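Transcriptional regulators (LACI-FAMILY TRANSCRIPTIONAL REGULATORY PROTEIN) (Corynebacterium glutamicum, PDB 3GYB) probably acts as a DNA-binding transcription factor of the LacI family, recognising cis-regulatory DNA, and carries a bound magnesium ion in its periplasmic-binding-protein-like core. Local coordinates at residues E166-L171 with R196-R201; A158-G163 with T187-L192; P80-A85 with T94-A99; G235-L240 with E254-L259. One frame throughout, in Å; residues are numbered along the deposited sequence.

Interaction 1 (E166-L171 with R196-R201); sequences ETLALL and RELGLR
Among the residues that meet here, Leu168 and Leu171 on one side and Glu197, Leu198 and Leu200 on the other, the carboxylate of Glu197 is the single flat side-chain group, and neither of its faces nor its edge receives a leucine. Glu197 instead offers its stem, with CG 4.4 Å from Leu168 CD2, while OE1 turns away to a salt bridge with Arg220 of the second subunit. The rest is branched aliphatic packing. Leu168 and Leu198 slide past one another in opposite directions, and the CD2 branch of Leu168 sits 3.7 Å from Leu198 CG. One turn further on, Leu171 CD1 meets two methyls that lie on the same side of it, Leu198 CD1 at 3.8 Å and Leu200 CD1 at 4.0 Å. Leu171 reaches them because its CG stands opposite the carbonyl carbon (chi1 -62°) and chi2 near 180° extends CD1 away from its own backbone. Gly199, at positive phi (78°), ends helix 185-198 in a Schellman motif, and the reversal brings Leu200 back beside Leu171. Leu171 also touches Val177 and Leu206. No hydrogen bond spans the two segments, which bury 191 Å² in all. The chemistry is therefore dispersive and hydrophobic: methyl groups join the later part of helix 160-173 to the end of helix 185-198, and the charge of Glu197 is directed to the partner subunit.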
loop_
_atom_site.group_PDB
_atom_site.type_symbol
_atom_site.label_atom_id
_atom_site.label_comp_id
_atom_site.label_asym_id
_atom_site.label_seq_id
_atom_site.Cartn_x
_atom_site.Cartn_y
_atom_site.Cartn_z
ATOM N N GLU A 166 1.876 10.855 16.701
ATOM C CA GLU A 166 0.723 11.583 17.226
ATOM C C GLU A 166 0.010 10.759 18.297
ATOM O O GLU A 166 -0.482 11.309 19.283
ATOM C CB GLU A 166 -0.276 11.916 16.112
ATOM C CG GLU A 166 0.153 13.032 15.180
ATOM C CD GLU A 166 0.291 14.363 15.894
ATOM O OE1 GLU A 166 -0.651 14.758 16.615
ATOM O OE2 GLU A 166 1.335 15.018 15.725
ATOM N N THR A 167 -0.068 9.445 18.106
ATOM C CA THR A 167 -0.739 8.608 19.090
ATOM C C THR A 167 0.077 8.527 20.374
ATOM O O THR A 167 -0.476 8.585 21.472
ATOM C CB THR A 167 -1.006 7.181 18.553
ATOM O OG1 THR A 167 -1.895 7.259 17.435
ATOM C CG2 THR A 167 -1.657 6.313 19.633
ATOM N N LEU A 168 1.394 8.398 20.246
ATOM C CA LEU A 168 2.234 8.346 21.433
ATOM C C LEU A 168 2.100 9.649 22.219
ATOM O O LEU A 168 2.075 9.639 23.448
ATOM C CB LEU A 168 3.699 8.121 21.056
ATOM C CG LEU A 168 4.076 6.713 20.593
ATOM C CD1 LEU A 168 5.552 6.700 20.203
ATOM C CD2 LEU A 168 3.810 5.701 21.705
ATOM N N ALA A 169 2.019 10.769 21.507
ATOM C CA ALA A 169 1.891 12.068 22.168
ATOM C C ALA A 169 0.503 12.225 22.789
ATOM O O ALA A 169 0.374 12.686 23.920
ATOM C CB ALA A 169 2.150 13.190 21.169
ATOM N N LEU A 170 -0.528 11.835 22.049
ATOM C CA LEU A 170 -1.908 11.934 22.526
ATOM C C LEU A 170 -2.150 11.138 23.807
ATOM O O LEU A 170 -2.747 11.643 24.761
ATOM C CB LEU A 170 -2.868 11.434 21.441
ATOM C CG LEU A 170 -4.354 11.368 21.802
ATOM C CD1 LEU A 170 -4.922 12.771 21.870
ATOM C CD2 LEU A 170 -5.094 10.541 20.763
ATOM N N LEU A 171 -1.702 9.887 23.819
ATOM C CA LEU A 171 -1.897 9.038 24.987
ATOM C C LEU A 171 -1.035 9.462 26.171
ATOM O O LEU A 171 -1.364 9.168 27.319
ATOM C CB LEU A 171 -1.643 7.576 24.625
ATOM C CG LEU A 171 -2.614 7.063 23.557
ATOM C CD1 LEU A 171 -2.309 5.599 23.249
ATOM C CD2 LEU A 171 -4.045 7.217 24.045
ATOM N N ARG A 196 1.457 -0.814 20.678
ATOM C CA ARG A 196 2.437 -1.875 20.879
ATOM C C ARG A 196 3.661 -1.342 21.639
ATOM O O ARG A 196 4.145 -1.975 22.572
ATOM C CB ARG A 196 2.867 -2.467 19.534
ATOM C CG ARG A 196 3.763 -3.691 19.675
ATOM C CD ARG A 196 4.192 -4.291 18.341
ATOM N NE ARG A 196 4.972 -5.506 18.571
ATOM C CZ ARG A 196 5.539 -6.245 17.622
ATOM N NH1 ARG A 196 5.427 -5.908 16.344
ATOM N NH2 ARG A 196 6.212 -7.337 17.958
ATOM N N GLU A 197 4.153 -0.175 21.238
ATOM C CA GLU A 197 5.309 0.436 21.890
ATOM C C GLU A 197 5.012 0.736 23.359
ATOM O O GLU A 197 5.893 0.635 24.217
ATOM C CB GLU A 197 5.692 1.731 21.164
ATOM C CG GLU A 197 6.829 2.515 21.813
ATOM C CD GLU A 197 8.091 1.693 21.993
ATOM O OE1 GLU A 197 8.432 0.908 21.083
ATOM O OE2 GLU A 197 8.754 1.847 23.045
ATOM N N LEU A 198 3.765 1.094 23.646
ATOM C CA LEU A 198 3.348 1.422 25.005
ATOM C C LEU A 198 2.993 0.207 25.857
ATOM O O LEU A 198 2.763 0.334 27.058
ATOM C CB LEU A 198 2.154 2.379 24.960
ATOM C CG LEU A 198 2.484 3.812 24.543
ATOM C CD1 LEU A 198 1.203 4.586 24.268
ATOM C CD2 LEU A 198 3.304 4.476 25.646
ATOM N N GLY A 199 2.949 -0.966 25.239
ATOM C CA GLY A 199 2.611 -2.169 25.981
ATOM C C GLY A 199 1.117 -2.274 26.234
ATOM O O GLY A 199 0.673 -2.967 27.152
ATOM N N LEU A 200 0.331 -1.569 25.428
ATOM C CA LEU A 200 -1.117 -1.604 25.563
ATOM C C LEU A 200 -1.675 -2.662 24.627
ATOM O O LEU A 200 -1.368 -2.667 23.434
ATOM C CB LEU A 200 -1.725 -0.250 25.195
ATOM C CG LEU A 200 -1.350 0.953 26.064
ATOM C CD1 LEU A 200 -1.839 2.229 25.391
ATOM C CD2 LEU A 200 -1.965 0.803 27.449
ATOM N N ARG A 201 -2.489 -3.562 25.160
ATOM C CA ARG A 201 -3.078 -4.593 24.327
ATOM C C ARG A 201 -4.263 -4.018 23.571
ATOM O O ARG A 201 -5.045 -3.246 24.118
ATOM C CB ARG A 201 -3.548 -5.772 25.181
ATOM C CG ARG A 201 -2.436 -6.465 25.948
ATOM C CD ARG A 201 -2.967 -7.717 26.624
ATOM N NE ARG A 201 -3.423 -8.697 25.643
ATOM C CZ ARG A 201 -4.030 -9.838 25.953
ATOM N NH1 ARG A 201 -4.255 -10.146 27.224
ATOM N NH2 ARG A 201 -4.414 -10.671 24.994
#

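Interaction 2 (A158-G163 with T187-L192); sequences AVEHAG and TAIGAL
Glu160 and Ile189 cross at about a right angle, the CG of Glu160 resting 4.0 Å from Ile189 CG2. Glu160 carries CG trans to its own backbone nitrogen (chi1 -179°) and then bends at chi2 (-78°), which swings the carboxylate over the second helix until OE2 is 3.6 Å from Gly190 CA. A water donates to Glu160 OE2 (2.8 Å) and also to Ile189 O, tying the carboxylate to the backbone beyond. Thr187 works at the other end: its CG2 methyl faces Gly163 CA at 3.9 Å, whereas OG1 points to a second water, which donates to it at 2.7 Å and accepts from Val159 N. The same hydroxyl is hydrogen-bonded to Asn184. Between these two side chains the backbones touch, since Gly163 and Gly190 have no side chains and their CA atoms stand 4.2 Å apart. Gly190 CA also makes a CH...O contact with Glu160 O (3.6 Å, 137° at the hydrogen). The start of helix 160-173 thus lies directly on helix 185-198 without a direct hydrogen bond between the segments; close glycine backbones form the centre of the packing, flanked by Glu160 and Thr187, and two waters satisfy polar groups along its margins.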
loop_
_atom_site.group_PDB
_atom_site.type_symbol
_atom_site.label_atom_id
_atom_site.label_comp_id
_atom_site.label_asym_id
_atom_site.label_seq_id
_atom_site.Cartn_x
_atom_site.Cartn_y
_atom_site.Cartn_z
ATOM N N ALA A 158 -2.233 12.128 5.628
ATOM C CA ALA A 158 -2.375 10.823 6.253
ATOM C C ALA A 158 -1.151 9.963 5.964
ATOM O O ALA A 158 -0.962 9.492 4.842
ATOM C CB ALA A 158 -3.621 10.136 5.734
ATOM N N VAL A 159 -0.315 9.777 6.981
ATOM C CA VAL A 159 0.886 8.961 6.854
ATOM C C VAL A 159 1.049 8.143 8.128
ATOM O O VAL A 159 0.696 8.594 9.216
ATOM C CB VAL A 159 2.146 9.822 6.625
ATOM C CG1 VAL A 159 2.101 10.448 5.238
ATOM C CG2 VAL A 159 2.242 10.898 7.684
ATOM N N GLU A 160 1.581 6.933 7.988
ATOM C CA GLU A 160 1.754 6.052 9.131
ATOM C C GLU A 160 2.642 6.628 10.220
ATOM O O GLU A 160 2.305 6.551 11.395
ATOM C CB GLU A 160 2.310 4.696 8.674
ATOM C CG GLU A 160 2.518 3.661 9.784
ATOM C CD GLU A 160 3.778 3.887 10.603
ATOM O OE1 GLU A 160 4.779 4.388 10.045
ATOM O OE2 GLU A 160 3.779 3.537 11.804
ATOM N N HIS A 161 3.770 7.217 9.839
ATOM C CA HIS A 161 4.673 7.745 10.849
ATOM C C HIS A 161 4.018 8.774 11.758
ATOM O O HIS A 161 4.232 8.753 12.970
ATOM C CB HIS A 161 5.924 8.353 10.218
ATOM C CG HIS A 161 6.972 8.715 11.224
ATOM N ND1 HIS A 161 7.723 7.767 11.885
ATOM C CD2 HIS A 161 7.344 9.914 11.735
ATOM C CE1 HIS A 161 8.512 8.365 12.760
ATOM N NE2 HIS A 161 8.302 9.666 12.689
ATOM N N ALA A 162 3.228 9.673 11.184
ATOM C CA ALA A 162 2.547 10.683 11.991
ATOM C C ALA A 162 1.497 10.031 12.885
ATOM O O ALA A 162 1.257 10.483 14.001
ATOM C CB ALA A 162 1.900 11.734 11.094
ATOM N N GLY A 163 0.868 8.962 12.408
ATOM C CA GLY A 163 -0.122 8.300 13.233
ATOM C C GLY A 163 0.560 7.733 14.466
ATOM O O GLY A 163 0.011 7.743 15.569
ATOM N N THR A 187 -3.315 5.858 9.123
ATOM C CA THR A 187 -3.018 6.540 10.374
ATOM C C THR A 187 -3.202 5.546 11.528
ATOM O O THR A 187 -2.429 5.542 12.490
ATOM C CB THR A 187 -3.945 7.761 10.555
ATOM O OG1 THR A 187 -3.621 8.735 9.554
ATOM C CG2 THR A 187 -3.764 8.391 11.944
ATOM N N ALA A 188 -4.215 4.690 11.414
ATOM C CA ALA A 188 -4.505 3.692 12.445
ATOM C C ALA A 188 -3.366 2.688 12.600
ATOM O O ALA A 188 -3.149 2.157 13.693
ATOM C CB ALA A 188 -5.818 2.958 12.125
ATOM N N ILE A 189 -2.653 2.415 11.509
ATOM C CA ILE A 189 -1.522 1.494 11.564
ATOM C C ILE A 189 -0.497 2.102 12.516
ATOM O O ILE A 189 0.138 1.395 13.297
ATOM C CB ILE A 189 -0.874 1.292 10.172
ATOM C CG1 ILE A 189 -1.896 0.707 9.198
ATOM C CG2 ILE A 189 0.332 0.369 10.287
ATOM C CD1 ILE A 189 -2.553 -0.554 9.689
ATOM N N GLY A 190 -0.345 3.424 12.443
ATOM C CA GLY A 190 0.576 4.111 13.332
ATOM C C GLY A 190 0.085 4.026 14.765
ATOM O O GLY A 190 0.866 3.806 15.699
ATOM N N ALA A 191 -1.220 4.194 14.949
ATOM C CA ALA A 191 -1.810 4.121 16.280
ATOM C C ALA A 191 -1.602 2.735 16.883
ATOM O O ALA A 191 -1.320 2.605 18.075
ATOM C CB ALA A 191 -3.299 4.448 16.216
ATOM N N LEU A 192 -1.748 1.696 16.060
ATOM C CA LEU A 192 -1.552 0.330 16.539
ATOM C C LEU A 192 -0.098 0.127 16.953
ATOM O O LEU A 192 0.188 -0.578 17.917
ATOM C CB LEU A 192 -1.931 -0.682 15.450
ATOM C CG LEU A 192 -3.429 -0.813 15.172
ATOM C CD1 LEU A 192 -3.663 -1.556 13.859
ATOM C CD2 LEU A 192 -4.104 -1.535 16.339
HETATM O O HOH W 1 -1.546 10.486 9.813
HETATM O O HOH W 2 3.067 1.266 13.215
#

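Interaction 3 (P80-A85 with T94-A99); sequences PPFVIA and THDSVA
Ile84 and Ser97 pair in the tight part of this contact, where strands 82-85 and 97-100 run parallel. Ile84 N donates to Asp96 O at 2.9 Å with a nearly straight N-H...O angle of 173°, and Val98 N donates to Ile84 O, also at 2.9 Å. Ile84 is thus gripped through both its backbone N and its O, the alternation expected of a parallel ladder. CH...O contacts fill in between these bonds, the shortest placing Ser97 CA 3.2 Å from Ile84 O. On one face, Ile84 CB and Ser97 CB come within 3.9 Å, and Ser97 OG is held by Arg88. The opposite face is buried: Val83 CG1 approaches Val98 CG2 at 4.3 Å, and helix 231-246 lies against this face, with Leu242 touching Val83 and Asn237 touching Val98.

The partly exposed end, where no directional bond joins the side chains, lies where the chain enters the sheet. There Asp96, in a type I turn running from Thr94 to Ser97, reaches toward Phe82. Its carboxylate stands between the backbone N and the carbonyl carbon (chi1 62°), which brings OD2 3.5 Å from Phe82 CE2. The approach is oblique, with ring and carboxylate planes 60° apart. Asp96 OD1 meanwhile lies over the centre of the neighbouring His95 ring, 3.7 Å above its plane.

Cohesion accordingly rests on directional backbone bonds and a buried valine face, while the Phe82-Asp96 end adds van der Waals contact without a directional bond.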
loop_
_atom_site.group_PDB
_atom_site.type_symbol
_atom_site.label_atom_id
_atom_site.label_comp_id
_atom_site.label_asym_id
_atom_site.label_seq_id
_atom_site.Cartn_x
_atom_site.Cartn_y
_atom_site.Cartn_z
ATOM N N PRO A 80 -9.999 18.118 -20.179
ATOM C CA PRO A 80 -10.835 16.983 -20.586
ATOM C C PRO A 80 -11.875 16.697 -19.508
ATOM O O PRO A 80 -11.768 17.197 -18.389
ATOM C CB PRO A 80 -9.827 15.840 -20.717
ATOM C CG PRO A 80 -8.549 16.545 -21.059
ATOM C CD PRO A 80 -8.581 17.727 -20.127
ATOM N N PRO A 81 -12.898 15.891 -19.831
ATOM C CA PRO A 81 -13.923 15.578 -18.829
ATOM C C PRO A 81 -13.265 14.920 -17.621
ATOM O O PRO A 81 -12.346 14.114 -17.778
ATOM C CB PRO A 81 -14.844 14.612 -19.568
ATOM C CG PRO A 81 -14.717 15.054 -21.000
ATOM C CD PRO A 81 -13.230 15.287 -21.133
ATOM N N PHE A 82 -13.730 15.266 -16.427
ATOM C CA PHE A 82 -13.172 14.683 -15.213
ATOM C C PHE A 82 -14.225 14.430 -14.145
ATOM O O PHE A 82 -15.305 15.028 -14.149
ATOM C CB PHE A 82 -12.080 15.586 -14.626
ATOM C CG PHE A 82 -12.597 16.879 -14.064
ATOM C CD1 PHE A 82 -12.865 17.960 -14.897
ATOM C CD2 PHE A 82 -12.848 17.005 -12.700
ATOM C CE1 PHE A 82 -13.376 19.149 -14.380
ATOM C CE2 PHE A 82 -13.360 18.189 -12.174
ATOM C CZ PHE A 82 -13.625 19.264 -13.018
ATOM N N VAL A 83 -13.889 13.533 -13.226
ATOM C CA VAL A 83 -14.757 13.185 -12.117
ATOM C C VAL A 83 -13.879 13.113 -10.886
ATOM O O VAL A 83 -12.781 12.554 -10.937
ATOM C CB VAL A 83 -15.429 11.805 -12.316
ATOM C CG1 VAL A 83 -16.124 11.373 -11.030
ATOM C CG2 VAL A 83 -16.440 11.877 -13.451
ATOM N N ILE A 84 -14.348 13.703 -9.794
ATOM C CA ILE A 84 -13.611 13.672 -8.540
ATOM C C ILE A 84 -14.131 12.439 -7.805
ATOM O O ILE A 84 -15.337 12.292 -7.602
ATOM C CB ILE A 84 -13.874 14.953 -7.717
ATOM C CG1 ILE A 84 -13.384 16.173 -8.504
ATOM C CG2 ILE A 84 -13.157 14.876 -6.375
ATOM C CD1 ILE A 84 -13.777 17.499 -7.891
ATOM N N ALA A 85 -13.221 11.547 -7.420
ATOM C CA ALA A 85 -13.602 10.311 -6.745
ATOM C C ALA A 85 -12.965 10.128 -5.374
ATOM O O ALA A 85 -11.778 10.385 -5.187
ATOM C CB ALA A 85 -13.254 9.121 -7.628
ATOM N N THR A 94 -22.333 18.277 -6.096
ATOM C CA THR A 94 -21.774 16.937 -6.249
ATOM C C THR A 94 -21.951 16.402 -7.665
ATOM O O THR A 94 -21.770 15.208 -7.901
ATOM C CB THR A 94 -22.444 15.932 -5.296
ATOM O OG1 THR A 94 -23.831 15.807 -5.632
ATOM C CG2 THR A 94 -22.313 16.393 -3.853
ATOM N N HIS A 95 -22.289 17.281 -8.606
ATOM C CA HIS A 95 -22.521 16.851 -9.983
ATOM C C HIS A 95 -21.357 16.107 -10.624
ATOM O O HIS A 95 -21.564 15.186 -11.418
ATOM C CB HIS A 95 -22.899 18.041 -10.873
ATOM C CG HIS A 95 -21.764 18.972 -11.164
ATOM N ND1 HIS A 95 -21.402 19.995 -10.316
ATOM C CD2 HIS A 95 -20.905 19.027 -12.211
ATOM C CE1 HIS A 95 -20.370 20.643 -10.828
ATOM N NE2 HIS A 95 -20.048 20.075 -11.976
ATOM N N ASP A 96 -20.135 16.498 -10.286
ATOM C CA ASP A 96 -18.975 15.854 -10.882
ATOM C C ASP A 96 -18.123 15.106 -9.873
ATOM O O ASP A 96 -16.918 14.924 -10.071
ATOM C CB ASP A 96 -18.129 16.883 -11.628
ATOM C CG ASP A 96 -17.589 17.969 -10.722
ATOM O OD1 ASP A 96 -18.029 18.062 -9.555
ATOM O OD2 ASP A 96 -16.725 18.737 -11.188
ATOM N N SER A 97 -18.750 14.669 -8.789
ATOM C CA SER A 97 -18.026 13.928 -7.775
ATOM C C SER A 97 -18.825 12.732 -7.267
ATOM O O SER A 97 -20.060 12.740 -7.253
ATOM C CB SER A 97 -17.652 14.851 -6.611
ATOM O OG SER A 97 -18.790 15.212 -5.850
ATOM N N VAL A 98 -18.095 11.687 -6.892
ATOM C CA VAL A 98 -18.677 10.468 -6.350
ATOM C C VAL A 98 -17.838 10.189 -5.111
ATOM O O VAL A 98 -16.614 10.115 -5.196
ATOM C CB VAL A 98 -18.534 9.272 -7.317
ATOM C CG1 VAL A 98 -19.108 8.019 -6.668
ATOM C CG2 VAL A 98 -19.251 9.564 -8.636
ATOM N N ALA A 99 -18.489 10.061 -3.962
ATOM C CA ALA A 99 -17.781 9.798 -2.717
ATOM C C ALA A 99 -18.734 9.215 -1.693
ATOM O O ALA A 99 -19.952 9.277 -1.855
ATOM C CB ALA A 99 -17.176 11.091 -2.171
#

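Interaction 4 (G235-L240 with E254-L259); sequences GYNAAL and EIMHTL
Ile255 overlaps the side chain of Leu240 with its terminal methyl: CD1 lies 3.7 Å from Leu240 CD1. The same methyl is modelled 3.2 Å from Leu240 CB, which is unusually short, so that its exact value is doubtful. The doubly bent chain of Ile255 explains the approach. CG1 stands opposite the carbonyl carbon (chi1 -50°), and chi2 (-57°) folds CD1 toward the helix, although the first bond of the side chain does not aim there. Its other branch, CG2, rests 3.8 Å from Asn237 O and, on its own side, lies over one face of the His257 ring, displaced toward the rim.

The first side-chain bond of Asn237 points toward the second segment, which buries the residue. Its CB is 3.3 Å from Met256 O, and its CG is 3.5 Å from the same oxygen. The side chains of Asn237 and Met256, a selenomethionine here, lie alongside each other and point the same way, until the bends at chi2 and chi3 lead the selenium off toward the surface. Leu259 crosses Asn237 obliquely and also touches Val98 and Val234. Met256 O is buried by the contact and has no hydrogen-bonding partner in the model, so this oxygen probably carries some polar cost.

Together these contacts seat helix 231-246 against the segment leading into strand 258-264. That strand lies beside strand 97-100 in the sheet, so the arrangement is the helix-on-sheet layering of an alpha/beta lobe, as in the periplasmic-binding-protein-like core of LacI-family regulators.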
loop_
_atom_site.group_PDB
_atom_site.type_symbol
_atom_site.label_atom_id
_atom_site.label_comp_id
_atom_site.label_asym_id
_atom_site.label_seq_id
_atom_site.Cartn_x
_atom_site.Cartn_y
_atom_site.Cartn_z
ATOM N N GLY A 235 -15.539 3.786 -7.109
ATOM C CA GLY A 235 -14.847 3.576 -8.366
ATOM C C GLY A 235 -15.828 3.193 -9.458
ATOM O O GLY A 235 -15.696 3.612 -10.607
ATOM N N TYR A 236 -16.826 2.398 -9.088
ATOM C CA TYR A 236 -17.840 1.948 -10.030
ATOM C C TYR A 236 -18.662 3.114 -10.570
ATOM O O TYR A 236 -18.770 3.304 -11.778
ATOM C CB TYR A 236 -18.772 0.943 -9.353
ATOM C CG TYR A 236 -19.885 0.443 -10.244
ATOM C CD1 TYR A 236 -19.627 -0.461 -11.274
ATOM C CD2 TYR A 236 -21.194 0.885 -10.065
ATOM C CE1 TYR A 236 -20.648 -0.912 -12.108
ATOM C CE2 TYR A 236 -22.222 0.441 -10.893
ATOM C CZ TYR A 236 -21.940 -0.455 -11.913
ATOM O OH TYR A 236 -22.943 -0.883 -12.751
ATOM N N ASN A 237 -19.238 3.899 -9.667
ATOM C CA ASN A 237 -20.062 5.020 -10.086
ATOM C C ASN A 237 -19.263 6.140 -10.732
ATOM O O ASN A 237 -19.758 6.823 -11.631
ATOM C CB ASN A 237 -20.871 5.545 -8.903
ATOM C CG ASN A 237 -21.986 4.593 -8.504
ATOM O OD1 ASN A 237 -21.808 3.727 -7.647
ATOM N ND2 ASN A 237 -23.139 4.738 -9.148
ATOM N N ALA A 238 -18.025 6.326 -10.289
ATOM C CA ALA A 238 -17.178 7.363 -10.868
ATOM C C ALA A 238 -16.895 7.017 -12.328
ATOM O O ALA A 238 -16.869 7.893 -13.191
ATOM C CB ALA A 238 -15.865 7.468 -10.089
ATOM N N ALA A 239 -16.673 5.733 -12.601
ATOM C CA ALA A 239 -16.405 5.286 -13.959
ATOM C C ALA A 239 -17.650 5.524 -14.814
ATOM O O ALA A 239 -17.556 6.043 -15.928
ATOM C CB ALA A 239 -16.030 3.800 -13.965
ATOM N N LEU A 240 -18.814 5.150 -14.293
ATOM C CA LEU A 240 -20.053 5.358 -15.037
ATOM C C LEU A 240 -20.283 6.843 -15.289
ATOM O O LEU A 240 -20.702 7.234 -16.379
ATOM C CB LEU A 240 -21.252 4.788 -14.274
ATOM C CG LEU A 240 -21.363 3.269 -14.153
ATOM C CD1 LEU A 240 -22.626 2.918 -13.378
ATOM C CD2 LEU A 240 -21.392 2.648 -15.544
ATOM N N GLU A 254 -28.178 5.034 -14.144
ATOM C CA GLU A 254 -28.469 5.473 -12.789
ATOM C C GLU A 254 -27.129 5.558 -12.064
ATOM O O GLU A 254 -26.448 4.549 -11.886
ATOM C CB GLU A 254 -29.384 4.464 -12.090
ATOM C CG GLU A 254 -29.897 4.917 -10.734
ATOM C CD GLU A 254 -30.807 3.891 -10.084
ATOM O OE1 GLU A 254 -30.335 2.764 -9.817
ATOM O OE2 GLU A 254 -31.991 4.208 -9.843
ATOM N N ILE A 255 -26.748 6.767 -11.668
ATOM C CA ILE A 255 -25.481 6.977 -10.983
ATOM C C ILE A 255 -25.672 7.429 -9.541
ATOM O O ILE A 255 -26.481 8.312 -9.262
ATOM C CB ILE A 255 -24.628 8.048 -11.697
ATOM C CG1 ILE A 255 -24.529 7.740 -13.193
ATOM C CG2 ILE A 255 -23.241 8.117 -11.078
ATOM C CD1 ILE A 255 -23.961 6.381 -13.496
HETATM N N MSE A 256 -24.920 6.814 -8.629
HETATM C CA MSE A 256 -24.963 7.178 -7.214
HETATM C C MSE A 256 -23.778 8.110 -6.957
HETATM O O MSE A 256 -22.625 7.700 -7.073
HETATM C CB MSE A 256 -24.828 5.950 -6.324
HETATM C CG MSE A 256 -25.942 4.922 -6.464
HETATM SE SE MSE A 256 -27.639 5.642 -5.995
HETATM C CE MSE A 256 -27.322 5.895 -4.123
ATOM N N HIS A 257 -24.070 9.356 -6.594
ATOM C CA HIS A 257 -23.026 10.338 -6.315
ATOM C C HIS A 257 -22.530 10.243 -4.873
ATOM O O HIS A 257 -21.401 10.611 -4.576
ATOM C CB HIS A 257 -23.556 11.743 -6.589
ATOM C CG HIS A 257 -23.708 12.050 -8.045
ATOM N ND1 HIS A 257 -22.718 12.671 -8.776
ATOM C CD2 HIS A 257 -24.707 11.779 -8.919
ATOM C CE1 HIS A 257 -23.098 12.763 -10.038
ATOM N NE2 HIS A 257 -24.300 12.228 -10.153
ATOM N N THR A 258 -23.389 9.767 -3.980
ATOM C CA THR A 258 -23.019 9.630 -2.576
ATOM C C THR A 258 -23.308 8.204 -2.134
ATOM O O THR A 258 -24.461 7.774 -2.114
ATOM C CB THR A 258 -23.808 10.615 -1.684
ATOM O OG1 THR A 258 -23.542 11.957 -2.109
ATOM C CG2 THR A 258 -23.393 10.469 -0.225
ATOM N N LEU A 259 -22.256 7.461 -1.800
ATOM C CA LEU A 259 -22.424 6.084 -1.368
ATOM C C LEU A 259 -22.404 5.969 0.146
ATOM O O LEU A 259 -21.749 6.750 0.830
ATOM C CB LEU A 259 -21.342 5.197 -1.988
ATOM C CG LEU A 259 -21.567 4.969 -3.486
ATOM C CD1 LEU A 259 -20.659 5.884 -4.290
ATOM C CD2 LEU A 259 -21.313 3.514 -3.829
#

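The four contacts form two pairs on opposite sides of the chain's centre. Interactions 1 and 2 share helices 160-173 and 185-198, with centres 11 Å apart; Thr167 OG1 packs 3.3 Å from Ala191 CA, and both contacts reach the second subunit. Interactions 3 and 4 lie 9 Å apart between centres and are joined across neighbouring strands, probably by two hydrogen bonds, Leu259 N to Ala99 O (2.9 Å) and Ala99 N to His257 O (3.0 Å). Between the pairs, centres are 28 to 39 Å apart. The magnesium ion, bound by Asp212, Asp229 and Ser231, lies about 13 Å from the Ile189 side chain and about 10 Å from that of Leu259.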